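Local coordinates for protein enoyl CoA hydratase/isomerase (Crotonase) (Legionella pneumophila subsp. pneumophila, PDB 3I47) that probably acts as an enoyl-CoA hydratase or isomerase of the crotonase family, adding water across the double bond of enoyl-CoA thioesters or shifting that bond, at residues L33-T47 / V87-K100. Residues are numbered along the deposited sequence; the frame is centred on the assembly and turned at random. Where two conformers were deposited one is given.
Sequences LTEMRIRLDSAINDT and VLGNLMYSISQSPK
L91 is the knob of this contact: its side chain drops into a hole made by L33, M36, R37 and L40 on the neighbouring helix. With CG anti to the backbone N, its two methyls reach into that hole and split the work. L91 CD2 meets L33 CD2 at 3.7 Å, while L91 CD1 lies against the backbone of M36 and R37 and touches L40 CD2. Towards the N-terminal end, L33 spreads between V87 CG1, which packs on its CB, and L88. Further along, L40 pushes CD2 against I95 CG1 (3.7 Å), the two side chains crossing at about a right angle, with S94 CB alongside.

R37 lies at the partly exposed margin of the contact. The R37 and L91 side chains run past each other in opposite directions, R37 CG against L91 CB, and the bend at chi3 (69°) lays the guanidinium over N90, whose CB sits 3.3 Å above one face, near its rim. The amide of N90 is tilted only 22° from the guanidinium plane. A water at the guanidinium edge accepts from R37 NE at 2.7 Å and donates to S94 OG, bridging the helices.

In the last turn of helix 30-45, I44 lays CD1 against S98 CB and CG2 against P99 CD, just beyond helix 78-97. K100 then runs out fully extended beyond CG to the C-terminal turn of helix 30-45, where K100 NZ donates to A43 O at 3.0 Å, in the carbonyl plane, and weakly to I44 O; V49 O is a further acceptor. The ammonium thus gathers carbonyls at a helix C-terminus, a setting likely to favour its positive charge.

The two helical segments point the same general way, their axes crossing at 28° and coming within 9.4 Å. In this crotonase-fold domain strand 6-11 lies against M36 and A43, helix 113-120 meets M36 and I95 through L117, and Y149 of helix 147-154 touches M92 and Y93.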
ATOM      1  N   LEU A  33      -1.901   5.499 -13.889  1.00 12.51           N
ATOM      2  CA  LEU A  33      -1.003   5.726 -12.746  1.00 13.37           C
ATOM      3  C   LEU A  33      -0.898   7.203 -12.358  1.00 13.46           C
ATOM      4  O   LEU A  33      -0.723   7.528 -11.181  1.00 13.73           O
ATOM      5  CB  LEU A  33       0.374   5.106 -13.003  1.00 13.93           C
ATOM      6  CG  LEU A  33       0.359   3.588 -13.178  1.00 14.21           C
ATOM      7  CD1 LEU A  33       1.728   3.123 -13.668  1.00 15.63           C
ATOM      8  CD2 LEU A  33      -0.082   2.845 -11.927  1.00 15.46           C
ATOM      9  N   THR A  34      -1.008   8.101 -13.338  1.00 13.30           N
ATOM     10  CA  THR A  34      -1.033   9.536 -13.051  1.00 12.99           C
ATOM     11  C   THR A  34      -2.293   9.907 -12.277  1.00 13.42           C
ATOM     12  O   THR A  34      -2.208  10.666 -11.309  1.00 13.98           O
ATOM     13  CB  THR A  34      -0.925  10.355 -14.364  1.00 12.81           C
ATOM     14  OG1 THR A  34       0.375  10.146 -14.918  1.00 13.77           O
ATOM     15  CG2 THR A  34      -1.091  11.849 -14.090  1.00 13.84           C
ATOM     16  N   GLU A  35      -3.443   9.357 -12.678  1.00 13.25           N
ATOM     17  CA  GLU A  35      -4.689   9.542 -11.911  1.00 13.95           C
ATOM     18  C   GLU A  35      -4.506   9.102 -10.470  1.00 13.96           C
ATOM     19  O   GLU A  35      -4.923   9.793  -9.543  1.00 14.10           O
ATOM     20  CB  GLU A  35      -5.856   8.753 -12.497  1.00 15.59           C
ATOM     21  CG  GLU A  35      -6.286   9.198 -13.885  1.00 21.40           C
ATOM     22  CD  GLU A  35      -7.763   8.921 -14.164  1.00 15.58           C
ATOM     23  OE1 GLU A  35      -8.059   8.332 -15.229  1.00 23.08           O
ATOM     24  OE2 GLU A  35      -8.612   9.285 -13.325  1.00 22.15           O
ATOM     25  N   MET A  36      -3.890   7.939 -10.287  1.00 13.47           N
ATOM     26  CA  MET A  36      -3.639   7.414  -8.948  1.00 14.37           C
ATOM     27  C   MET A  36      -2.777   8.354  -8.121  1.00 14.47           C
ATOM     28  O   MET A  36      -3.081   8.602  -6.951  1.00 14.79           O
ATOM     29  CB  MET A  36      -3.063   5.996  -9.014  1.00 15.35           C
ATOM     30  CG  MET A  36      -4.058   5.010  -9.635  1.00 18.86           C
ATOM     31  SD  MET A  36      -3.491   3.279  -9.656  1.00 16.81           S
ATOM     32  CE  MET A  36      -3.356   2.975  -7.933  1.00 21.02           C
ATOM     33  N   ARG A  37      -1.720   8.894  -8.730  1.00 14.25           N
ATOM     34  CA  ARG A  37      -0.844   9.855  -8.036  1.00 14.52           C
ATOM     35  C   ARG A  37      -1.633  11.060  -7.516  1.00 14.47           C
ATOM     36  O   ARG A  37      -1.462  11.484  -6.365  1.00 14.90           O
ATOM     37  CB  ARG A  37       0.258  10.364  -8.969  1.00 16.17           C
ATOM     38  CG  ARG A  37       1.318   9.337  -9.302  1.00 19.16           C
ATOM     39  CD  ARG A  37       2.355   9.949 -10.245  1.00 18.06           C
ATOM     40  NE  ARG A  37       3.167  10.969  -9.570  1.00 20.38           N
ATOM     41  CZ  ARG A  37       4.004  11.793 -10.196  1.00 19.60           C
ATOM     42  NH1 ARG A  37       4.141  11.733 -11.519  1.00 21.42           N
ATOM     43  NH2 ARG A  37       4.708  12.678  -9.500  1.00 21.78           N
ATOM     44  N   ILE A  38      -2.484  11.619  -8.374  1.00 14.14           N
ATOM     45  CA  ILE A  38      -3.246  12.806  -7.998  1.00 13.82           C
ATOM     46  C   ILE A  38      -4.216  12.516  -6.867  1.00 13.69           C
ATOM     47  O   ILE A  38      -4.272  13.268  -5.887  1.00 13.13           O
ATOM     48  CB  ILE A  38      -3.993  13.418  -9.208  1.00 15.19           C
ATOM     49  CG1 ILE A  38      -2.969  13.910 -10.235  1.00 18.46           C
ATOM     50  CG2 ILE A  38      -4.900  14.571  -8.748  1.00 17.82           C
ATOM     51  CD1 ILE A  38      -3.553  14.304 -11.584  1.00 17.56           C
ATOM     52  N   ARG A  39      -4.977  11.432  -6.991  1.00 14.10           N
ATOM     53  CA  ARG A  39      -5.944  11.089  -5.942  1.00 15.05           C
ATOM     54  C   ARG A  39      -5.245  10.747  -4.637  1.00 14.68           C
ATOM     55  O   ARG A  39      -5.726  11.112  -3.567  1.00 15.45           O
ATOM     56  CB  ARG A  39      -6.842   9.921  -6.359  1.00 16.63           C
ATOM     57  CG  ARG A  39      -7.658  10.157  -7.611  1.00 20.26           C
ATOM     58  CD  ARG A  39      -8.529  11.365  -7.520  1.00 18.62           C
ATOM     59  NE  ARG A  39      -9.427  11.392  -8.672  1.00 20.86           N
ATOM     60  CZ  ARG A  39     -10.394  12.281  -8.826  1.00 18.67           C
ATOM     61  NH1 ARG A  39     -10.561  13.240  -7.919  1.00 21.10           N
ATOM     62  NH2 ARG A  39     -11.175  12.219  -9.897  1.00 20.76           N
ATOM     63  N   LEU A  40      -4.117  10.037  -4.714  1.00 14.36           N
ATOM     64  CA  LEU A  40      -3.354   9.712  -3.514  1.00 14.88           C
ATOM     65  C   LEU A  40      -2.889  10.984  -2.809  1.00 15.91           C
ATOM     66  O   LEU A  40      -3.025  11.106  -1.582  1.00 15.73           O
ATOM     67  CB  LEU A  40      -2.155   8.828  -3.875  1.00 15.32           C
ATOM     68  CG  LEU A  40      -1.200   8.571  -2.703  1.00 14.71           C
ATOM     69  CD1 LEU A  40      -1.848   7.646  -1.685  1.00 17.15           C
ATOM     70  CD2 LEU A  40       0.108   7.980  -3.229  1.00 16.89           C
ATOM     71  N   ASP A  41      -2.361  11.933  -3.585  1.00 16.74           N
ATOM     72  CA  ASP A  41      -1.912  13.217  -3.050  1.00 18.63           C
ATOM     73  C   ASP A  41      -3.052  13.929  -2.327  1.00 16.94           C
ATOM     74  O   ASP A  41      -2.865  14.447  -1.231  1.00 17.00           O
ATOM     75  CB  ASP A  41      -1.354  14.104  -4.172  1.00 22.54           C
ATOM     76  CG  ASP A  41      -0.789  15.419  -3.658  1.00 27.23           C
ATOM     77  OD1 ASP A  41       0.319  15.410  -3.078  1.00 26.22           O
ATOM     78  OD2 ASP A  41      -1.446  16.466  -3.838  1.00 25.95           O
ATOM     79  N   SER A  42      -4.233  13.930  -2.936  1.00 15.04           N
ATOM     80  CA  SER A  42      -5.406  14.541  -2.320  1.00 15.02           C
ATOM     81  C   SER A  42      -5.721  13.887  -0.971  1.00 15.25           C
ATOM     82  O   SER A  42      -5.949  14.585   0.031  1.00 17.02           O
ATOM     83  CB  SER A  42      -6.601  14.434  -3.260  1.00 15.76           C
ATOM     84  OG  SER A  42      -6.398  15.223  -4.418  1.00 23.41           O
ATOM     85  N   ALA A  43      -5.710  12.555  -0.936  1.00 14.75           N
ATOM     86  CA  ALA A  43      -6.040  11.820   0.288  1.00 15.09           C
ATOM     87  C   ALA A  43      -5.005  12.076   1.383  1.00 16.34           C
ATOM     88  O   ALA A  43      -5.353  12.267   2.559  1.00 16.26           O
ATOM     89  CB  ALA A  43      -6.149  10.311  -0.017  1.00 14.62           C
ATOM     90  N   ILE A  44      -3.732  12.093   0.995  1.00 17.15           N
ATOM     91  CA  ILE A  44      -2.643  12.337   1.952  1.00 18.37           C
ATOM     92  C   ILE A  44      -2.769  13.721   2.588  1.00 19.19           C
ATOM     93  O   ILE A  44      -2.465  13.896   3.775  1.00 19.12           O
ATOM     94  CB  ILE A  44      -1.252  12.143   1.290  1.00 18.83           C
ATOM     95  CG1 ILE A  44      -0.994  10.653   1.051  1.00 19.14           C
ATOM     96  CG2 ILE A  44      -0.124  12.759   2.150  1.00 19.14           C
ATOM     97  CD1 ILE A  44       0.252  10.363   0.221  1.00 19.30           C
ATOM     98  N   ASN A  45      -3.257  14.690   1.814  1.00 19.77           N
ATOM     99  CA  ASN A  45      -3.337  16.076   2.273  1.00 21.47           C
ATOM    100  C   ASN A  45      -4.708  16.478   2.824  1.00 21.90           C
ATOM    101  O   ASN A  45      -4.891  17.625   3.262  1.00 23.45           O
ATOM    102  CB  ASN A  45      -2.873  17.027   1.156  1.00 23.51           C
ATOM    103  CG  ASN A  45      -1.384  16.902   0.878  1.00 22.07           C
ATOM    104  OD1 ASN A  45      -0.973  16.486  -0.205  1.00 26.05           O
ATOM    105  ND2 ASN A  45      -0.570  17.232   1.865  1.00 25.22           N
ATOM    106  N   ASP A  46      -5.653  15.538   2.820  1.00 20.56           N
ATOM    107  CA  ASP A  46      -7.008  15.787   3.327  1.00 20.66           C
ATOM    108  C   ASP A  46      -7.110  15.442   4.811  1.00 20.06           C
ATOM    109  O   ASP A  46      -7.017  14.278   5.190  1.00 19.39           O
ATOM    110  CB  ASP A  46      -8.030  14.970   2.528  1.00 21.53           C
ATOM    111  CG  ASP A  46      -9.473  15.375   2.811  1.00 21.05           C
ATOM    112  OD1 ASP A  46      -9.743  16.071   3.815  1.00 22.63           O
ATOM    113  OD2 ASP A  46     -10.351  14.986   2.016  1.00 22.63           O
ATOM    114  N   THR A  47      -7.322  16.456   5.648  1.00 20.62           N
ATOM    115  CA  THR A  47      -7.429  16.231   7.089  1.00 20.99           C
ATOM    116  C   THR A  47      -8.633  15.364   7.477  1.00 21.66           C
ATOM    117  O   THR A  47      -8.675  14.840   8.591  1.00 22.84           O
ATOM    118  CB  THR A  47      -7.464  17.560   7.901  1.00 20.90           C
ATOM    119  OG1 THR A  47      -8.553  18.361   7.449  1.00 24.68           O
ATOM    120  CG2 THR A  47      -6.163  18.332   7.742  1.00 25.12           C
ATOM    121  N   VAL A  87       6.708   7.733 -13.676  1.00 13.18           N
ATOM    122  CA  VAL A  87       5.301   7.823 -13.261  1.00 12.22           C
ATOM    123  C   VAL A  87       5.024   6.779 -12.180  1.00 12.79           C
ATOM    124  O   VAL A  87       4.629   7.144 -11.065  1.00 12.88           O
ATOM    125  CB  VAL A  87       4.311   7.696 -14.451  1.00 12.25           C
ATOM    126  CG1 VAL A  87       2.856   7.773 -13.941  1.00 13.99           C
ATOM    127  CG2 VAL A  87       4.588   8.789 -15.459  1.00 14.43           C
ATOM    128  N   LEU A  88       5.277   5.504 -12.486  1.00 13.00           N
ATOM    129  CA  LEU A  88       5.169   4.440 -11.469  1.00 13.67           C
ATOM    130  C   LEU A  88       6.137   4.698 -10.317  1.00 13.74           C
ATOM    131  O   LEU A  88       5.760   4.555  -9.158  1.00 13.76           O
ATOM    132  CB  LEU A  88       5.401   3.047 -12.068  1.00 15.09           C
ATOM    133  CG  LEU A  88       5.345   1.902 -11.050  1.00 14.97           C
ATOM    134  CD1 LEU A  88       3.941   1.722 -10.464  1.00 15.33           C
ATOM    135  CD2 LEU A  88       5.815   0.616 -11.704  1.00 15.58           C
ATOM    136  N   GLY A  89       7.364   5.108 -10.631  1.00 13.26           N
ATOM    137  CA  GLY A  89       8.365   5.395  -9.587  1.00 13.23           C
ATOM    138  C   GLY A  89       7.890   6.435  -8.583  1.00 14.26           C
ATOM    139  O   GLY A  89       8.010   6.234  -7.370  1.00 14.97           O
ATOM    140  N   ASN A  90       7.328   7.537  -9.072  1.00 14.39           N
ATOM    141  CA  ASN A  90       6.802   8.555  -8.173  1.00 15.52           C
ATOM    142  C   ASN A  90       5.571   8.111  -7.406  1.00 14.72           C
ATOM    143  O   ASN A  90       5.419   8.463  -6.227  1.00 14.75           O
ATOM    144  CB  ASN A  90       6.517   9.835  -8.948  1.00 18.12           C
ATOM    145  CG  ASN A  90       7.766  10.649  -9.169  1.00 20.71           C
ATOM    146  OD1 ASN A  90       8.502  10.931  -8.223  1.00 22.38           O
ATOM    147  ND2 ASN A  90       8.006  11.054 -10.412  1.00 21.12           N
ATOM    148  N   LEU A  91       4.710   7.322  -8.051  1.00 14.27           N
ATOM    149  CA  LEU A  91       3.533   6.775  -7.360  1.00 13.82           C
ATOM    150  C   LEU A  91       3.951   5.892  -6.184  1.00 13.55           C
ATOM    151  O   LEU A  91       3.460   6.069  -5.063  1.00 13.69           O
ATOM    152  CB  LEU A  91       2.617   5.994  -8.316  1.00 14.29           C
ATOM    153  CG  LEU A  91       1.426   5.272  -7.655  1.00 13.39           C
ATOM    154  CD1 LEU A  91       0.470   6.263  -6.929  1.00 14.48           C
ATOM    155  CD2 LEU A  91       0.673   4.433  -8.684  1.00 14.77           C
ATOM    156  N   MET A  92       4.856   4.956  -6.436  1.00 13.36           N
ATOM    157  CA  MET A  92       5.258   4.036  -5.372  0.50 13.04           C
ATOM    158  C   MET A  92       5.969   4.790  -4.249  1.00 13.64           C
ATOM    159  O   MET A  92       5.752   4.492  -3.063  1.00 13.42           O
ATOM    160  CB  MET A  92       6.130   2.921  -5.935  0.50 12.09           C
ATOM    161  CG  MET A  92       5.405   2.089  -6.986  0.50 13.87           C
ATOM    162  SD  MET A  92       4.567   0.649  -6.336  0.50  9.41           S
ATOM    163  CE  MET A  92       5.984  -0.319  -5.869  0.50 13.89           C
ATOM    164  N   TYR A  93       6.801   5.766  -4.608  1.00 13.87           N
ATOM    165  CA  TYR A  93       7.492   6.561  -3.603  1.00 15.12           C
ATOM    166  C   TYR A  93       6.482   7.313  -2.751  1.00 15.04           C
ATOM    167  O   TYR A  93       6.558   7.279  -1.520  1.00 15.71           O
ATOM    168  CB  TYR A  93       8.490   7.514  -4.254  1.00 16.52           C
ATOM    169  CG  TYR A  93       9.312   8.279  -3.259  1.00 20.38           C
ATOM    170  CD1 TYR A  93      10.240   7.623  -2.448  1.00 18.43           C
ATOM    171  CD2 TYR A  93       9.166   9.650  -3.125  1.00 18.51           C
ATOM    172  CE1 TYR A  93      11.012   8.329  -1.525  1.00 21.36           C
ATOM    173  CE2 TYR A  93       9.935  10.368  -2.200  1.00 21.60           C
ATOM    174  CZ  TYR A  93      10.855   9.693  -1.416  1.00 19.13           C
ATOM    175  OH  TYR A  93      11.616  10.396  -0.496  1.00 23.00           O
ATOM    176  N   SER A  94       5.519   7.952  -3.411  1.00 14.74           N
ATOM    177  CA  SER A  94       4.490   8.698  -2.707  1.00 14.81           C
ATOM    178  C   SER A  94       3.677   7.821  -1.746  1.00 14.75           C
ATOM    179  O   SER A  94       3.379   8.246  -0.616  1.00 15.33           O
ATOM    180  CB  SER A  94       3.598   9.417  -3.710  1.00 15.97           C
ATOM    181  OG  SER A  94       4.345  10.472  -4.302  1.00 19.96           O
ATOM    182  N   ILE A  95       3.336   6.602  -2.176  1.00 13.99           N
ATOM    183  CA  ILE A  95       2.643   5.659  -1.281  1.00 14.08           C
ATOM    184  C   ILE A  95       3.519   5.398  -0.047  1.00 14.06           C
ATOM    185  O   ILE A  95       3.057   5.502   1.100  1.00 14.59           O
ATOM    186  CB  ILE A  95       2.303   4.307  -1.985  1.00 14.38           C
ATOM    187  CG1 ILE A  95       1.238   4.511  -3.071  1.00 13.52           C
ATOM    188  CG2 ILE A  95       1.795   3.280  -0.946  1.00 13.43           C
ATOM    189  CD1 ILE A  95       1.165   3.341  -4.059  1.00 16.01           C
ATOM    190  N   SER A  96       4.787   5.080  -0.292  1.00 14.27           N
ATOM    191  CA  SER A  96       5.702   4.685   0.803  1.00 15.31           C
ATOM    192  C   SER A  96       5.965   5.822   1.794  1.00 16.29           C
ATOM    193  O   SER A  96       6.239   5.580   2.984  1.00 17.00           O
ATOM    194  CB  SER A  96       7.021   4.157   0.240  1.00 16.22           C
ATOM    195  OG  SER A  96       7.835   5.197  -0.266  1.00 18.42           O
ATOM    196  N   GLN A  97       5.888   7.051   1.293  1.00 15.99           N
ATOM    197  CA  GLN A  97       6.119   8.262   2.092  1.00 16.74           C
ATOM    198  C   GLN A  97       4.882   8.789   2.832  1.00 15.92           C
ATOM    199  O   GLN A  97       4.997   9.732   3.626  1.00 16.75           O
ATOM    200  CB  GLN A  97       6.678   9.377   1.205  1.00 18.48           C
ATOM    201  CG  GLN A  97       8.127   9.149   0.786  1.00 24.84           C
ATOM    202  CD  GLN A  97       9.098   9.351   1.940  1.00 20.31           C
ATOM    203  OE1 GLN A  97       9.148  10.429   2.543  1.00 26.39           O
ATOM    204  NE2 GLN A  97       9.870   8.320   2.254  1.00 25.36           N
ATOM    205  N   SER A  98       3.712   8.199   2.588  1.00 14.24           N
ATOM    206  CA  SER A  98       2.487   8.612   3.277  1.00 13.86           C
ATOM    207  C   SER A  98       2.672   8.528   4.788  1.00 13.53           C
ATOM    208  O   SER A  98       3.030   7.465   5.286  1.00 13.95           O
ATOM    209  CB  SER A  98       1.330   7.686   2.911  1.00 14.13           C
ATOM    210  OG  SER A  98       0.172   8.001   3.692  1.00 13.80           O
ATOM    211  N   PRO A  99       2.400   9.624   5.517  1.00 13.95           N
ATOM    212  CA  PRO A  99       2.432   9.519   6.988  1.00 14.47           C
ATOM    213  C   PRO A  99       1.228   8.742   7.513  1.00 15.30           C
ATOM    214  O   PRO A  99       1.272   8.220   8.633  1.00 15.88           O
ATOM    215  CB  PRO A  99       2.350  10.972   7.474  1.00 15.30           C
ATOM    216  CG  PRO A  99       2.417  11.827   6.266  1.00 20.19           C
ATOM    217  CD  PRO A  99       2.150  10.995   5.044  1.00 14.68           C
ATOM    218  N   LYS A 100       0.157   8.698   6.724  1.00 14.72           N
ATOM    219  CA  LYS A 100      -1.062   7.958   7.082  1.00 14.74           C
ATOM    220  C   LYS A 100      -0.944   6.472   6.707  1.00 14.33           C
ATOM    221  O   LYS A 100      -0.252   6.120   5.733  1.00 14.90           O
ATOM    222  CB  LYS A 100      -2.276   8.561   6.362  1.00 14.54           C
ATOM    223  CG  LYS A 100      -2.427  10.054   6.610  1.00 15.98           C
ATOM    224  CD  LYS A 100      -3.573  10.649   5.828  1.00 14.73           C
ATOM    225  CE  LYS A 100      -3.647  12.127   6.150  1.00 15.88           C
ATOM    226  NZ  LYS A 100      -4.786  12.825   5.503  1.00 16.14           N
TER
HETATM  227  O   HOH W   1       3.105  10.757  -6.860  1.00 29.70           O